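PDB 6HVG: alternansucrase from Leuconostoc mesenteroides, which is a large multidomain member of glycoside hydrolase family 70, with a TIM-barrel-type catalytic domain and cell-wall-binding-type repeats. Local coordinates for residues Pro418-Ala430 with Phe482-Leu494. Residues are numbered along the deposited sequence; the frame is centred on the assembly and turned at random.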
loop_
_atom_site.group_PDB
_atom_site.type_symbol
_atom_site.label_atom_id
_atom_site.label_comp_id
_atom_site.label_asym_id
_atom_site.label_seq_id
_atom_site.Cartn_x
_atom_site.Cartn_y
_atom_site.Cartn_z
ATOM N N PRO A 418 26.050 -37.377 -0.917
ATOM C CA PRO A 418 25.751 -38.810 -0.791
ATOM C C PRO A 418 27.007 -39.611 -0.556
ATOM O O PRO A 418 28.065 -39.178 -0.949
ATOM C CB PRO A 418 25.144 -39.179 -2.157
ATOM C CG PRO A 418 25.711 -38.178 -3.089
ATOM C CD PRO A 418 25.821 -36.902 -2.291
ATOM N N THR A 419 26.883 -40.772 0.068
ATOM C CA THR A 419 28.036 -41.627 0.316
ATOM C C THR A 419 28.824 -41.902 -0.979
ATOM O O THR A 419 30.039 -41.692 -1.035
ATOM C CB THR A 419 27.591 -42.955 0.981
ATOM O OG1 THR A 419 26.933 -42.666 2.218
ATOM C CG2 THR A 419 28.783 -43.869 1.258
ATOM N N ASP A 420 28.114 -42.377 -2.000
ATOM C CA ASP A 420 28.695 -42.669 -3.324
ATOM C C ASP A 420 27.936 -41.905 -4.418
ATOM O O ASP A 420 26.811 -41.429 -4.201
ATOM C CB ASP A 420 28.649 -44.180 -3.642
ATOM C CG ASP A 420 29.453 -45.023 -2.667
ATOM O OD1 ASP A 420 30.683 -44.856 -2.562
ATOM O OD2 ASP A 420 28.846 -45.890 -2.009
ATOM N N ILE A 421 28.565 -41.819 -5.586
ATOM C CA ILE A 421 28.034 -41.086 -6.725
ATOM C C ILE A 421 28.060 -42.011 -7.940
ATOM O O ILE A 421 29.084 -42.615 -8.248
ATOM C CB ILE A 421 28.904 -39.853 -7.041
ATOM C CG1 ILE A 421 28.743 -38.768 -5.961
ATOM C CG2 ILE A 421 28.580 -39.309 -8.439
ATOM C CD1 ILE A 421 27.530 -37.890 -6.134
ATOM N N LEU A 422 26.938 -42.094 -8.643
ATOM C CA LEU A 422 26.830 -42.881 -9.871
ATOM C C LEU A 422 27.437 -42.103 -11.033
ATOM O O LEU A 422 26.708 -41.651 -11.896
ATOM C CB LEU A 422 25.354 -43.190 -10.146
ATOM C CG LEU A 422 24.980 -44.038 -11.351
ATOM C CD1 LEU A 422 25.331 -45.496 -11.089
ATOM C CD2 LEU A 422 23.506 -43.892 -11.746
ATOM N N LYS A 423 28.766 -41.946 -11.058
ATOM C CA LYS A 423 29.410 -41.111 -12.085
ATOM C C LYS A 423 28.989 -41.602 -13.468
ATOM O O LYS A 423 28.913 -42.806 -13.707
ATOM C CB LYS A 423 30.949 -41.044 -11.932
ATOM C CG LYS A 423 31.708 -42.293 -12.367
ATOM C CD LYS A 423 33.140 -41.992 -12.849
ATOM C CE LYS A 423 34.015 -43.273 -12.981
ATOM N NZ LYS A 423 34.716 -43.439 -14.296
ATOM N N ASN A 424 28.620 -40.652 -14.326
ATOM C CA ASN A 424 28.279 -40.918 -15.720
ATOM C C ASN A 424 27.152 -41.939 -15.895
ATOM O O ASN A 424 26.869 -42.374 -17.023
ATOM C CB ASN A 424 29.534 -41.381 -16.486
ATOM C CG ASN A 424 29.399 -41.259 -17.999
ATOM O OD1 ASN A 424 28.634 -40.437 -18.507
ATOM N ND2 ASN A 424 30.165 -42.067 -18.723
ATOM N N GLY A 425 26.504 -42.305 -14.789
ATOM C CA GLY A 425 25.475 -43.316 -14.823
ATOM C C GLY A 425 26.018 -44.728 -14.984
ATOM O O GLY A 425 25.284 -45.591 -15.420
ATOM N N ASP A 426 27.286 -44.971 -14.662
ATOM C CA ASP A 426 27.889 -46.289 -14.903
ATOM C C ASP A 426 28.391 -46.923 -13.636
ATOM O O ASP A 426 27.987 -48.039 -13.278
ATOM C CB ASP A 426 29.055 -46.207 -15.903
ATOM C CG ASP A 426 28.596 -45.958 -17.330
ATOM O OD1 ASP A 426 29.419 -45.545 -18.190
ATOM O OD2 ASP A 426 27.399 -46.184 -17.589
ATOM N N THR A 427 29.292 -46.212 -12.971
ATOM C CA THR A 427 30.008 -46.789 -11.858
ATOM C C THR A 427 29.886 -45.920 -10.624
ATOM O O THR A 427 30.056 -44.702 -10.685
ATOM C CB THR A 427 31.491 -47.061 -12.199
ATOM O OG1 THR A 427 32.099 -45.881 -12.718
ATOM C CG2 THR A 427 31.588 -48.180 -13.228
ATOM N N TRP A 428 29.574 -46.570 -9.508
ATOM C CA TRP A 428 29.476 -45.904 -8.218
ATOM C C TRP A 428 30.870 -45.661 -7.703
ATOM O O TRP A 428 31.686 -46.575 -7.654
ATOM C CB TRP A 428 28.724 -46.761 -7.221
ATOM C CG TRP A 428 27.251 -46.854 -7.471
ATOM C CD1 TRP A 428 26.591 -47.886 -8.054
ATOM C CD2 TRP A 428 26.248 -45.887 -7.107
ATOM N NE1 TRP A 428 25.239 -47.631 -8.075
ATOM C CE2 TRP A 428 25.007 -46.407 -7.507
ATOM C CE3 TRP A 428 26.284 -44.637 -6.483
ATOM C CZ2 TRP A 428 23.811 -45.723 -7.305
ATOM C CZ3 TRP A 428 25.087 -43.953 -6.280
ATOM C CH2 TRP A 428 23.869 -44.501 -6.694
ATOM N N THR A 429 31.150 -44.422 -7.333
ATOM C CA THR A 429 32.411 -44.069 -6.723
ATOM C C THR A 429 32.143 -43.286 -5.420
ATOM O O THR A 429 31.207 -42.471 -5.325
ATOM C CB THR A 429 33.256 -43.228 -7.699
ATOM O OG1 THR A 429 32.628 -41.959 -7.884
ATOM C CG2 THR A 429 33.330 -43.876 -9.082
ATOM N N ALA A 430 32.971 -43.547 -4.414
ATOM C CA ALA A 430 32.948 -42.787 -3.177
ATOM C C ALA A 430 32.988 -41.297 -3.517
ATOM O O ALA A 430 33.679 -40.891 -4.449
ATOM C CB ALA A 430 34.140 -43.181 -2.317
ATOM N N PHE A 482 15.198 -42.905 -10.143
ATOM C CA PHE A 482 16.532 -43.435 -10.414
ATOM C C PHE A 482 16.936 -43.319 -11.881
ATOM O O PHE A 482 18.083 -42.988 -12.156
ATOM C CB PHE A 482 16.667 -44.872 -9.931
ATOM C CG PHE A 482 18.074 -45.388 -9.993
ATOM C CD1 PHE A 482 19.048 -44.915 -9.115
ATOM C CD2 PHE A 482 18.440 -46.342 -10.948
ATOM C CE1 PHE A 482 20.357 -45.393 -9.178
ATOM C CE2 PHE A 482 19.742 -46.819 -11.020
ATOM C CZ PHE A 482 20.700 -46.341 -10.136
ATOM N N VAL A 483 16.003 -43.525 -12.813
ATOM C CA VAL A 483 16.328 -43.294 -14.227
ATOM C C VAL A 483 16.622 -41.805 -14.459
ATOM O O VAL A 483 17.466 -41.473 -15.277
ATOM C CB VAL A 483 15.272 -43.828 -15.243
ATOM C CG1 VAL A 483 14.968 -45.275 -14.970
ATOM C CG2 VAL A 483 13.994 -43.030 -15.219
ATOM N N ILE A 484 15.962 -40.915 -13.719
ATOM C CA ILE A 484 16.296 -39.485 -13.739
ATOM C C ILE A 484 17.656 -39.225 -13.102
ATOM O O ILE A 484 18.420 -38.398 -13.603
ATOM C CB ILE A 484 15.234 -38.618 -13.016
ATOM C CG1 ILE A 484 13.880 -38.687 -13.739
ATOM C CG2 ILE A 484 15.679 -37.163 -12.911
ATOM C CD1 ILE A 484 13.832 -37.957 -15.067
ATOM N N GLN A 485 17.975 -39.932 -12.016
ATOM C CA GLN A 485 19.289 -39.770 -11.384
ATOM C C GLN A 485 20.402 -40.140 -12.358
ATOM O O GLN A 485 21.384 -39.416 -12.487
ATOM C CB GLN A 485 19.419 -40.599 -10.096
ATOM C CG GLN A 485 20.828 -40.567 -9.497
ATOM C CD GLN A 485 20.922 -41.186 -8.114
ATOM O OE1 GLN A 485 19.920 -41.599 -7.540
ATOM N NE2 GLN A 485 22.140 -41.251 -7.577
ATOM N N THR A 486 20.236 -41.272 -13.034
ATOM C CA THR A 486 21.192 -41.730 -14.022
ATOM C C THR A 486 21.365 -40.614 -15.081
ATOM O O THR A 486 22.467 -40.127 -15.325
ATOM C CB THR A 486 20.741 -43.087 -14.629
ATOM O OG1 THR A 486 20.894 -44.114 -13.641
ATOM C CG2 THR A 486 21.555 -43.452 -15.881
ATOM N N ALA A 487 20.261 -40.170 -15.658
ATOM C CA ALA A 487 20.299 -39.120 -16.674
ATOM C C ALA A 487 20.985 -37.869 -16.175
ATOM O O ALA A 487 21.669 -37.199 -16.939
ATOM C CB ALA A 487 18.891 -38.795 -17.149
ATOM N N ILE A 488 20.784 -37.540 -14.903
ATOM C CA ILE A 488 21.436 -36.391 -14.317
ATOM C C ILE A 488 22.952 -36.563 -14.338
ATOM O O ILE A 488 23.682 -35.640 -14.705
ATOM C CB ILE A 488 20.939 -36.113 -12.879
ATOM C CG1 ILE A 488 19.550 -35.469 -12.930
ATOM C CG2 ILE A 488 21.888 -35.163 -12.125
ATOM C CD1 ILE A 488 18.816 -35.470 -11.606
ATOM N N GLU A 489 23.434 -37.732 -13.954
ATOM C CA GLU A 489 24.875 -37.945 -13.876
ATOM C C GLU A 489 25.532 -37.911 -15.251
ATOM O O GLU A 489 26.722 -37.569 -15.372
ATOM C CB GLU A 489 25.187 -39.245 -13.157
ATOM C CG GLU A 489 24.678 -39.313 -11.721
ATOM C CD GLU A 489 25.458 -38.447 -10.731
ATOM O OE1 GLU A 489 26.222 -37.560 -11.150
ATOM O OE2 GLU A 489 25.271 -38.660 -9.517
ATOM N N GLN A 490 24.751 -38.248 -16.277
ATOM C CA GLN A 490 25.212 -38.182 -17.668
ATOM C C GLN A 490 25.387 -36.753 -18.196
ATOM O O GLN A 490 26.371 -36.462 -18.884
ATOM C CB GLN A 490 24.255 -38.960 -18.579
ATOM C CG GLN A 490 24.326 -40.476 -18.398
ATOM C CD GLN A 490 23.192 -41.205 -19.092
ATOM O OE1 GLN A 490 22.266 -40.582 -19.613
ATOM N NE2 GLN A 490 23.243 -42.534 -19.075
ATOM N N GLN A 491 24.432 -35.875 -17.885
ATOM C CA GLN A 491 24.538 -34.478 -18.285
ATOM C C GLN A 491 25.572 -33.733 -17.436
ATOM O O GLN A 491 26.057 -32.691 -17.872
ATOM C CB GLN A 491 23.189 -33.765 -18.245
ATOM C CG GLN A 491 22.129 -34.285 -19.202
ATOM C CD GLN A 491 22.264 -33.800 -20.638
ATOM O OE1 GLN A 491 22.219 -34.595 -21.584
ATOM N NE2 GLN A 491 22.373 -32.475 -20.810
ATOM N N ILE A 492 25.892 -34.247 -16.240
ATOM C CA ILE A 492 26.999 -33.701 -15.436
ATOM C C ILE A 492 28.361 -34.009 -16.073
ATOM O O ILE A 492 29.254 -33.153 -16.115
ATOM C CB ILE A 492 26.953 -34.199 -13.961
ATOM C CG1 ILE A 492 25.816 -33.503 -13.211
ATOM C CG2 ILE A 492 28.265 -33.931 -13.220
ATOM C CD1 ILE A 492 25.405 -34.166 -11.914
ATOM N N SER A 493 28.515 -35.234 -16.558
ATOM C CA SER A 493 29.725 -35.628 -17.285
ATOM C C SER A 493 29.855 -34.892 -18.619
ATOM O O SER A 493 30.927 -34.402 -18.957
ATOM C CB SER A 493 29.723 -37.135 -17.503
ATOM O OG SER A 493 29.787 -37.792 -16.255
ATOM N N LEU A 494 28.748 -34.781 -19.343
ATOM C CA LEU A 494 28.732 -34.137 -20.651
ATOM C C LEU A 494 29.076 -32.639 -20.545
ATOM O O LEU A 494 29.905 -32.147 -21.303
ATOM C CB LEU A 494 27.366 -34.339 -21.329
ATOM C CG LEU A 494 27.176 -34.054 -22.831
ATOM C CD1 LEU A 494 28.267 -34.677 -23.714
ATOM C CD2 LEU A 494 25.793 -34.526 -23.275
#
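Leu-422 reaches from the beta hairpin 420-430 onto helix 482-494 and sits between Trp-428, Phe-482 and Thr-486. Its CD2 comes 4.1 Å from CZ of Phe-482 and also meets Thr-486, while within the hairpin CD1 lies over one face of the Trp-428 ring, 3.6 Å above the plane and offset toward its rim; a chi1 of -178° swings CG away from the backbone N of Leu-422. The indole brings CZ2 to the edge of the phenyl ring, 3.9 Å from CE1 of Phe-482. Next to this meeting, the amide of Gln-485 stands almost perpendicular to the indole, its NE2 3.8 Å from CH2 of Trp-428; that NE2 is hydrogen-bonded to Asn-393. One helical turn on, Glu-489 bends at chi2 (-73°), and its CB and CG lie against the carbonyl O of Leu-422. Its side chain crosses that of Ile-421 at about a right angle, with OE2 3.5 Å from CG2 of Ile-421. OE1 of Glu-489 forms a salt bridge with NH2 of Arg-437, giving the buried carboxylate a charged partner. At the tip, where a type II turn from Leu-422 to Gly-425 begins the bend between the strands, Gly-425 lies over CG2 of Thr-486, and CB of Asn-424 rests 3.6 Å from OG of Ser-493, a hydroxyl turned back onto the carbonyl of Glu-489. Strand 420-423 crosses the helix at -72°: a two-stranded antiparallel hairpin packed on helix 474-495 of the family 70 region.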